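Local coordinates for protein argonaute (Marinitoga piezophila, PDB 5I4A) that uses short 5'-hydroxyl RNA guides to bind complementary single-stranded DNA or RNA targets and cleave them, and may defend the cell against invading mobile genetic elements, at residues K18-Y23 with I53-I58; Y287-N292 with C429-L434. All blocks are in the same frame, centred on the assembly; numbering follows the deposited sequence.

How the contacts relate
The two contacts close loops of very different length, one inside a domain and one between domains. From the N terminus, the chain runs through K18-Y23, helix 29-40 and the short strand 45-46 before I53-I58 closes contact 1 round a loop of 29 residues, all within the N-terminal domain. The rest of that domain, linker L1, the PAZ domain and most of linker L2 follow. Contact 2 then opens at Y287-N292 and closes at C429-L434, spanning 136 residues that include the Mid domain and joining the end of linker L2 to the start of the PIWI domain. The loops are in series, neither nesting nor crossing. The centres of contact 1 and contact 2 are about 63 Å apart, on opposite sides of the chain's centre.

Contact 1: K18-Y23 with I53-I58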
ATOM      1  N   LYS A  18     -29.136 -19.001   6.467  1.00 30.22           N
ATOM      2  CA  LYS A  18     -30.034 -19.600   7.445  1.00 28.93           C
ATOM      3  C   LYS A  18     -29.526 -19.289   8.846  1.00 37.06           C
ATOM      4  O   LYS A  18     -28.329 -19.423   9.119  1.00 34.32           O
ATOM      5  CB  LYS A  18     -30.150 -21.113   7.243  1.00 34.91           C
ATOM      6  CG  LYS A  18     -31.097 -21.787   8.228  1.00 44.02           C
ATOM      7  CD  LYS A  18     -31.871 -22.930   7.589  1.00 53.13           C
ATOM      8  CE  LYS A  18     -31.223 -24.279   7.858  1.00 56.44           C
ATOM      9  NZ  LYS A  18     -32.042 -25.394   7.302  1.00 52.81           N
ATOM     10  N   ARG A  19     -30.433 -18.874   9.727  1.00 25.89           N
ATOM     11  CA  ARG A  19     -30.100 -18.583  11.116  1.00 29.96           C
ATOM     12  C   ARG A  19     -30.842 -19.557  12.019  1.00 36.65           C
ATOM     13  O   ARG A  19     -32.079 -19.556  12.059  1.00 31.62           O
ATOM     14  CB  ARG A  19     -30.440 -17.135  11.477  1.00 31.38           C
ATOM     15  CG  ARG A  19     -30.098 -16.773  12.915  1.00 32.81           C
ATOM     16  CD  ARG A  19     -29.880 -15.279  13.111  1.00 40.84           C
ATOM     17  NE  ARG A  19     -30.965 -14.465  12.574  1.00 57.71           N
ATOM     18  CZ  ARG A  19     -30.792 -13.454  11.730  1.00 50.17           C
ATOM     19  NH1 ARG A  19     -29.574 -13.120  11.329  1.00 38.79           N
ATOM     20  NH2 ARG A  19     -31.839 -12.766  11.295  1.00 54.84           N
ATOM     21  N   LEU A  20     -30.088 -20.383  12.737  1.00 31.17           N
ATOM     22  CA  LEU A  20     -30.630 -21.378  13.651  1.00 27.38           C
ATOM     23  C   LEU A  20     -30.448 -20.910  15.089  1.00 32.08           C
ATOM     24  O   LEU A  20     -29.502 -20.185  15.403  1.00 25.56           O
ATOM     25  CB  LEU A  20     -29.943 -22.732  13.458  1.00 37.33           C
ATOM     26  CG  LEU A  20     -29.867 -23.260  12.024  1.00 39.77           C
ATOM     27  CD1 LEU A  20     -29.118 -24.578  11.985  1.00 38.20           C
ATOM     28  CD2 LEU A  20     -31.258 -23.417  11.446  1.00 42.21           C
ATOM     29  N   TYR A  21     -31.356 -21.339  15.962  1.00 27.83           N
ATOM     30  CA  TYR A  21     -31.369 -20.907  17.351  1.00 27.97           C
ATOM     31  C   TYR A  21     -31.258 -22.101  18.288  1.00 26.99           C
ATOM     32  O   TYR A  21     -31.724 -23.202  17.980  1.00 32.72           O
ATOM     33  CB  TYR A  21     -32.643 -20.119  17.673  1.00 32.21           C
ATOM     34  CG  TYR A  21     -32.701 -18.758  17.017  1.00 37.57           C
ATOM     35  CD1 TYR A  21     -33.166 -18.610  15.718  1.00 32.93           C
ATOM     36  CD2 TYR A  21     -32.291 -17.621  17.701  1.00 35.21           C
ATOM     37  CE1 TYR A  21     -33.220 -17.368  15.117  1.00 30.82           C
ATOM     38  CE2 TYR A  21     -32.343 -16.373  17.108  1.00 36.76           C
ATOM     39  CZ  TYR A  21     -32.811 -16.254  15.817  1.00 31.80           C
ATOM     40  OH  TYR A  21     -32.866 -15.016  15.221  1.00 38.44           O
ATOM     41  N   PHE A  22     -30.639 -21.864  19.443  1.00 26.60           N
ATOM     42  CA  PHE A  22     -30.455 -22.878  20.469  1.00 30.74           C
ATOM     43  C   PHE A  22     -30.662 -22.239  21.833  1.00 27.84           C
ATOM     44  O   PHE A  22     -30.395 -21.049  22.020  1.00 27.41           O
ATOM     45  CB  PHE A  22     -29.057 -23.514  20.392  1.00 32.53           C
ATOM     46  CG  PHE A  22     -28.736 -24.109  19.050  1.00 25.97           C
ATOM     47  CD1 PHE A  22     -28.208 -23.326  18.038  1.00 27.98           C
ATOM     48  CD2 PHE A  22     -28.970 -25.452  18.800  1.00 31.14           C
ATOM     49  CE1 PHE A  22     -27.918 -23.868  16.802  1.00 32.16           C
ATOM     50  CE2 PHE A  22     -28.680 -26.002  17.564  1.00 30.33           C
ATOM     51  CZ  PHE A  22     -28.154 -25.209  16.566  1.00 37.37           C
ATOM     52  N   TYR A  23     -31.142 -23.035  22.787  1.00 32.25           N
ATOM     53  CA  TYR A  23     -31.340 -22.552  24.147  1.00 34.56           C
ATOM     54  C   TYR A  23     -30.841 -23.585  25.145  1.00 33.16           C
ATOM     55  O   TYR A  23     -31.159 -24.773  25.028  1.00 32.22           O
ATOM     56  CB  TYR A  23     -32.810 -22.227  24.429  1.00 35.58           C
ATOM     57  CG  TYR A  23     -33.024 -21.785  25.856  1.00 35.86           C
ATOM     58  CD1 TYR A  23     -32.677 -20.505  26.261  1.00 29.83           C
ATOM     59  CD2 TYR A  23     -33.545 -22.656  26.803  1.00 25.38           C
ATOM     60  CE1 TYR A  23     -32.853 -20.097  27.566  1.00 35.44           C
ATOM     61  CE2 TYR A  23     -33.724 -22.258  28.113  1.00 34.76           C
ATOM     62  CZ  TYR A  23     -33.376 -20.977  28.489  1.00 31.78           C
ATOM     63  OH  TYR A  23     -33.552 -20.576  29.790  1.00 33.39           O
ATOM     64  N   ILE A  53     -26.723 -19.086  15.295  1.00 32.15           N
ATOM     65  CA  ILE A  53     -25.651 -19.219  14.317  1.00 31.63           C
ATOM     66  C   ILE A  53     -26.223 -18.933  12.936  1.00 33.52           C
ATOM     67  O   ILE A  53     -27.328 -19.377  12.604  1.00 32.61           O
ATOM     68  CB  ILE A  53     -24.996 -20.617  14.375  1.00 30.89           C
ATOM     69  CG1 ILE A  53     -23.810 -20.699  13.410  1.00 32.16           C
ATOM     70  CG2 ILE A  53     -26.015 -21.721  14.085  1.00 31.13           C
ATOM     71  CD1 ILE A  53     -23.127 -22.050  13.401  1.00 29.60           C
ATOM     72  N   GLU A  54     -25.480 -18.173  12.138  1.00 32.03           N
ATOM     73  CA  GLU A  54     -25.856 -17.852  10.767  1.00 32.44           C
ATOM     74  C   GLU A  54     -24.942 -18.627   9.827  1.00 41.32           C
ATOM     75  O   GLU A  54     -23.717 -18.472   9.881  1.00 31.24           O
ATOM     76  CB  GLU A  54     -25.767 -16.347  10.518  1.00 34.25           C
ATOM     77  CG  GLU A  54     -26.828 -15.555  11.266  1.00 40.41           C
ATOM     78  CD  GLU A  54     -26.423 -14.118  11.535  1.00 46.75           C
ATOM     79  OE1 GLU A  54     -25.245 -13.773  11.309  1.00 44.80           O
ATOM     80  OE2 GLU A  54     -27.287 -13.334  11.982  1.00 48.41           O
ATOM     81  N   ILE A  55     -25.536 -19.463   8.981  1.00 32.85           N
ATOM     82  CA  ILE A  55     -24.776 -20.392   8.147  1.00 31.40           C
ATOM     83  C   ILE A  55     -25.266 -20.281   6.710  1.00 34.09           C
ATOM     84  O   ILE A  55     -26.374 -19.785   6.450  1.00 32.57           O
ATOM     85  CB  ILE A  55     -24.906 -21.850   8.650  1.00 32.06           C
ATOM     86  CG1 ILE A  55     -26.375 -22.278   8.665  1.00 31.65           C
ATOM     87  CG2 ILE A  55     -24.267 -22.008  10.015  1.00 30.51           C
ATOM     88  CD1 ILE A  55     -26.574 -23.778   8.737  1.00 36.89           C
ATOM     89  N   PRO A  56     -24.464 -20.736   5.749  1.00 31.38           N
ATOM     90  CA  PRO A  56     -24.975 -20.885   4.385  1.00 35.11           C
ATOM     91  C   PRO A  56     -26.033 -21.974   4.340  1.00 38.01           C
ATOM     92  O   PRO A  56     -26.085 -22.862   5.193  1.00 31.68           O
ATOM     93  CB  PRO A  56     -23.737 -21.280   3.568  1.00 35.48           C
ATOM     94  CG  PRO A  56     -22.557 -20.978   4.446  1.00 39.21           C
ATOM     95  CD  PRO A  56     -23.045 -21.119   5.852  1.00 34.48           C
ATOM     96  N   ASP A  57     -26.889 -21.898   3.321  1.00 37.32           N
ATOM     97  CA  ASP A  57     -27.966 -22.873   3.155  1.00 43.68           C
ATOM     98  C   ASP A  57     -27.424 -24.163   2.536  1.00 49.05           C
ATOM     99  O   ASP A  57     -27.787 -24.574   1.434  1.00 51.62           O
ATOM    100  CB  ASP A  57     -29.092 -22.286   2.317  1.00 49.29           C
ATOM    101  CG  ASP A  57     -30.312 -23.184   2.273  1.00 55.81           C
ATOM    102  OD1 ASP A  57     -30.480 -23.997   3.207  1.00 59.38           O
ATOM    103  OD2 ASP A  57     -31.100 -23.079   1.310  1.00 59.68           O
ATOM    104  N   ILE A  58     -26.524 -24.802   3.281  1.00 40.87           N
ATOM    105  CA  ILE A  58     -25.902 -26.054   2.880  1.00 42.74           C
ATOM    106  C   ILE A  58     -25.927 -27.000   4.070  1.00 48.81           C
ATOM    107  O   ILE A  58     -26.274 -26.618   5.189  1.00 47.83           O
ATOM    108  CB  ILE A  58     -24.460 -25.853   2.363  1.00 44.83           C
ATOM    109  CG1 ILE A  58     -23.681 -24.891   3.267  1.00 48.05           C
ATOM    110  CG2 ILE A  58     -24.478 -25.340   0.930  1.00 48.26           C
ATOM    111  CD1 ILE A  58     -22.959 -25.552   4.427  1.00 48.06           C
TER
HETATM  112  O   HOH W   1     -32.797 -24.637   4.898  1.00 51.08           O
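K18, R19 and L20 pair with I55, E54 and I53 on neighbouring antiparallel strands, 16-22 and 51-56, the middle two of the four-stranded sheet of the N-terminal domain. The strand axes approach to 4.7 Å, with 143° between their directions. K18-I55 and L20-I53 are hydrogen-bonded pairs flanking the non-hydrogen-bonded pair R19-E54. In the first, K18 N gives to I55 O and I55 N returns a bond to K18 O at 2.8 Å; L20 and I53 exchange the same two bonds. Strand 74-79 continues the sheet beyond strand 16-22.

Alternation then sorts the side chains. K18, L20, I53 and I55 share one face, where L20 CD1 meets I55 CD1 at 4.2 Å. The edge of the F22 ring extends this apolar patch: its CE1 lies 4.0 Å from I53 CG2, which sits close to the ring plane.

On the other face, R19 and E54 lie side by side and point the same way. The R19 chain leaves with CG opposite the backbone N (chi1 -179°) and bends at chi3, bringing NH1 to E54 OE2 in a salt bridge; the modelled 2.4 Å between NH1 and OE2 is too short to be taken literally. The carboxylate comes to the guanidinium edge with the two planes 54° apart. E76 of strand 74-79 takes R19 NE in a second salt bridge, so two acids probably fix the guanidinium.

K18 NZ and D57 OD1 stand too far apart for a salt bridge, and a water links them, accepting from NZ at 2.6 Å and donating to OD1 at 2.9 Å.

Contact 2: Y287-N292 with C429-L434; sequences YSFYKN and CKPFIL
A classic beta bulge, in which Y290 and K291 both face K430, joins the end of linker L2 to the start of the PIWI domain. K291 and K430 form a single antiparallel bridge: K291 N gives to K430 O, and K430 N gives to K291 O at 2.9 Å. Y290 N turns instead to P431 O at 3.1 Å, arriving from above the carbonyl plane.

Two rings pack against C429-L434. P431 CA stands over the centre of the F289 ring, 3.7 Å from its centroid, in a CH-pi contact, while C429 CB meets the ring edge, CD2, at 3.9 Å. An alanine in place of F289 would probably leave P431 without this aromatic face and open a gap beside C429. The Y290 side chain, with chi1 at 180° turning CG away from its own backbone N, sets its ring over I433, whose CG1 lies 4.1 Å from the centroid; I433 CD1 reaches Y290 CZ at 3.5 Å.

C429 SG lies 3.4 Å from N292 OD1, which accepts a bond from Q294 N. K430 NZ hydrogen-bonds to T469 O and forms a salt bridge with D471. The chain entering the Mid domain and the chain leaving it thus meet in a single antiparallel bridge with a classic beta bulge beside it.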
ATOM      1  N   TYR A 287      16.416  13.613 -24.143  1.00 26.47           N
ATOM      2  CA  TYR A 287      15.578  14.615 -24.788  1.00 26.74           C
ATOM      3  C   TYR A 287      15.210  15.770 -23.867  1.00 37.13           C
ATOM      4  O   TYR A 287      14.391  16.615 -24.256  1.00 32.61           O
ATOM      5  CB  TYR A 287      14.315  13.951 -25.342  1.00 43.16           C
ATOM      6  CG  TYR A 287      14.609  12.720 -26.172  1.00 46.25           C
ATOM      7  CD1 TYR A 287      15.166  12.832 -27.440  1.00 49.11           C
ATOM      8  CD2 TYR A 287      14.331  11.446 -25.687  1.00 42.68           C
ATOM      9  CE1 TYR A 287      15.440  11.710 -28.204  1.00 48.39           C
ATOM     10  CE2 TYR A 287      14.601  10.317 -26.445  1.00 42.43           C
ATOM     11  CZ  TYR A 287      15.156  10.457 -27.703  1.00 51.22           C
ATOM     12  OH  TYR A 287      15.428   9.343 -28.465  1.00 56.71           O
ATOM     13  N   SER A 288      15.780  15.813 -22.658  1.00 31.09           N
ATOM     14  CA  SER A 288      15.700  16.941 -21.733  1.00 34.00           C
ATOM     15  C   SER A 288      14.306  17.109 -21.137  1.00 33.64           C
ATOM     16  O   SER A 288      13.332  16.559 -21.660  1.00 27.31           O
ATOM     17  CB  SER A 288      16.146  18.232 -22.429  1.00 26.27           C
ATOM     18  OG  SER A 288      16.371  19.272 -21.487  1.00 27.90           O
ATOM     19  N   PHE A 289      14.214  17.847 -20.027  1.00 23.45           N
ATOM     20  CA  PHE A 289      12.923  18.168 -19.428  1.00 23.15           C
ATOM     21  C   PHE A 289      11.995  18.783 -20.466  1.00 27.44           C
ATOM     22  O   PHE A 289      12.416  19.600 -21.287  1.00 34.29           O
ATOM     23  CB  PHE A 289      13.084  19.155 -18.268  1.00 31.13           C
ATOM     24  CG  PHE A 289      13.339  18.515 -16.930  1.00 26.94           C
ATOM     25  CD1 PHE A 289      13.837  17.225 -16.831  1.00 25.52           C
ATOM     26  CD2 PHE A 289      13.071  19.213 -15.763  1.00 25.81           C
ATOM     27  CE1 PHE A 289      14.067  16.650 -15.592  1.00 27.36           C
ATOM     28  CE2 PHE A 289      13.296  18.645 -14.523  1.00 23.98           C
ATOM     29  CZ  PHE A 289      13.793  17.361 -14.437  1.00 24.74           C
ATOM     30  N   TYR A 290      10.720  18.387 -20.417  1.00 27.70           N
ATOM     31  CA  TYR A 290       9.702  19.039 -21.236  1.00 31.91           C
ATOM     32  C   TYR A 290       9.739  20.552 -21.052  1.00 31.08           C
ATOM     33  O   TYR A 290       9.635  21.311 -22.022  1.00 24.67           O
ATOM     34  CB  TYR A 290       8.323  18.483 -20.880  1.00 33.09           C
ATOM     35  CG  TYR A 290       7.172  19.085 -21.657  1.00 40.20           C
ATOM     36  CD1 TYR A 290       6.998  18.804 -23.007  1.00 41.77           C
ATOM     37  CD2 TYR A 290       6.247  19.914 -21.034  1.00 37.07           C
ATOM     38  CE1 TYR A 290       5.943  19.345 -23.719  1.00 38.41           C
ATOM     39  CE2 TYR A 290       5.187  20.458 -21.737  1.00 34.52           C
ATOM     40  CZ  TYR A 290       5.042  20.170 -23.079  1.00 37.78           C
ATOM     41  OH  TYR A 290       3.991  20.709 -23.785  1.00 40.44           O
ATOM     42  N   LYS A 291       9.910  21.005 -19.815  1.00 26.79           N
ATOM     43  CA  LYS A 291      10.021  22.422 -19.504  1.00 37.59           C
ATOM     44  C   LYS A 291      11.078  22.605 -18.429  1.00 33.86           C
ATOM     45  O   LYS A 291      11.001  21.978 -17.368  1.00 36.21           O
ATOM     46  CB  LYS A 291       8.680  22.992 -19.030  1.00 41.40           C
ATOM     47  CG  LYS A 291       8.712  24.472 -18.693  1.00 48.62           C
ATOM     48  CD  LYS A 291       7.671  24.793 -17.635  1.00 64.65           C
ATOM     49  CE  LYS A 291       7.025  26.146 -17.870  1.00 72.36           C
ATOM     50  NZ  LYS A 291       5.599  25.996 -18.279  1.00 76.08           N
ATOM     51  N   ASN A 292      12.065  23.449 -18.710  1.00 31.84           N
ATOM     52  CA  ASN A 292      13.076  23.792 -17.719  1.00 31.04           C
ATOM     53  C   ASN A 292      13.536  25.226 -17.943  1.00 26.53           C
ATOM     54  O   ASN A 292      12.804  26.169 -17.623  1.00 33.87           O
ATOM     55  CB  ASN A 292      14.254  22.815 -17.782  1.00 25.11           C
ATOM     56  CG  ASN A 292      15.086  22.816 -16.507  1.00 30.00           C
ATOM     57  OD1 ASN A 292      15.248  23.850 -15.858  1.00 31.54           O
ATOM     58  ND2 ASN A 292      15.617  21.653 -16.145  1.00 23.44           N
ATOM     59  N   CYS A 429       9.722  23.769 -13.255  1.00 24.48           N
ATOM     60  CA  CYS A 429      10.142  22.705 -14.151  1.00 37.27           C
ATOM     61  C   CYS A 429       9.014  21.700 -14.370  1.00 25.61           C
ATOM     62  O   CYS A 429       8.087  21.583 -13.562  1.00 26.85           O
ATOM     63  CB  CYS A 429      11.375  21.983 -13.601  1.00 48.29           C
ATOM     64  SG  CYS A 429      12.886  22.963 -13.608  1.00 58.26           S
ATOM     65  N   LYS A 430       9.109  20.980 -15.477  1.00 26.27           N
ATOM     66  CA  LYS A 430       8.204  19.866 -15.772  1.00 22.60           C
ATOM     67  C   LYS A 430       9.020  18.821 -16.514  1.00 19.88           C
ATOM     68  O   LYS A 430       9.357  19.002 -17.695  1.00 25.67           O
ATOM     69  CB  LYS A 430       6.991  20.305 -16.586  1.00 19.86           C
ATOM     70  CG  LYS A 430       6.047  19.163 -16.960  1.00 31.65           C
ATOM     71  CD  LYS A 430       5.585  18.382 -15.735  1.00 30.28           C
ATOM     72  CE  LYS A 430       4.716  19.226 -14.815  1.00 29.29           C
ATOM     73  NZ  LYS A 430       4.317  18.455 -13.605  1.00 26.78           N
ATOM     74  N   PRO A 431       9.398  17.730 -15.842  1.00 22.02           N
ATOM     75  CA  PRO A 431      10.220  16.707 -16.509  1.00 20.82           C
ATOM     76  C   PRO A 431       9.591  16.137 -17.769  1.00 24.06           C
ATOM     77  O   PRO A 431      10.316  15.833 -18.724  1.00 25.69           O
ATOM     78  CB  PRO A 431      10.382  15.639 -15.422  1.00 17.42           C
ATOM     79  CG  PRO A 431      10.297  16.415 -14.136  1.00 17.17           C
ATOM     80  CD  PRO A 431       9.260  17.478 -14.397  1.00 19.14           C
ATOM     81  N   PHE A 432       8.269  15.999 -17.807  1.00 26.80           N
ATOM     82  CA  PHE A 432       7.576  15.405 -18.943  1.00 33.22           C
ATOM     83  C   PHE A 432       6.081  15.611 -18.757  1.00 24.76           C
ATOM     84  O   PHE A 432       5.602  15.833 -17.641  1.00 25.18           O
ATOM     85  CB  PHE A 432       7.890  13.908 -19.075  1.00 21.62           C
ATOM     86  CG  PHE A 432       7.462  13.094 -17.884  1.00 21.60           C
ATOM     87  CD1 PHE A 432       6.146  12.679 -17.742  1.00 29.39           C
ATOM     88  CD2 PHE A 432       8.376  12.740 -16.905  1.00 18.63           C
ATOM     89  CE1 PHE A 432       5.749  11.941 -16.645  1.00 27.76           C
ATOM     90  CE2 PHE A 432       7.984  11.992 -15.806  1.00 20.74           C
ATOM     91  CZ  PHE A 432       6.669  11.593 -15.678  1.00 21.78           C
ATOM     92  N   ILE A 433       5.346  15.510 -19.859  1.00 32.41           N
ATOM     93  CA  ILE A 433       3.901  15.345 -19.807  1.00 42.96           C
ATOM     94  C   ILE A 433       3.556  14.073 -20.565  1.00 34.61           C
ATOM     95  O   ILE A 433       4.273  13.661 -21.482  1.00 43.67           O
ATOM     96  CB  ILE A 433       3.130  16.557 -20.378  1.00 38.78           C
ATOM     97  CG1 ILE A 433       3.324  16.666 -21.892  1.00 38.76           C
ATOM     98  CG2 ILE A 433       3.557  17.837 -19.678  1.00 40.34           C
ATOM     99  CD1 ILE A 433       2.560  17.812 -22.520  1.00 33.46           C
ATOM    100  N   LEU A 434       2.467  13.431 -20.157  1.00 32.63           N
ATOM    101  CA  LEU A 434       2.035  12.208 -20.816  1.00 27.14           C
ATOM    102  C   LEU A 434       1.322  12.557 -22.114  1.00 30.35           C
ATOM    103  O   LEU A 434       0.481  13.461 -22.149  1.00 36.39           O
ATOM    104  CB  LEU A 434       1.122  11.391 -19.904  1.00 26.84           C
ATOM    105  CG  LEU A 434       1.752  10.882 -18.605  1.00 23.39           C
ATOM    106  CD1 LEU A 434       0.853   9.853 -17.953  1.00 19.53           C
ATOM    107  CD2 LEU A 434       3.136  10.306 -18.863  1.00 25.73           C
TER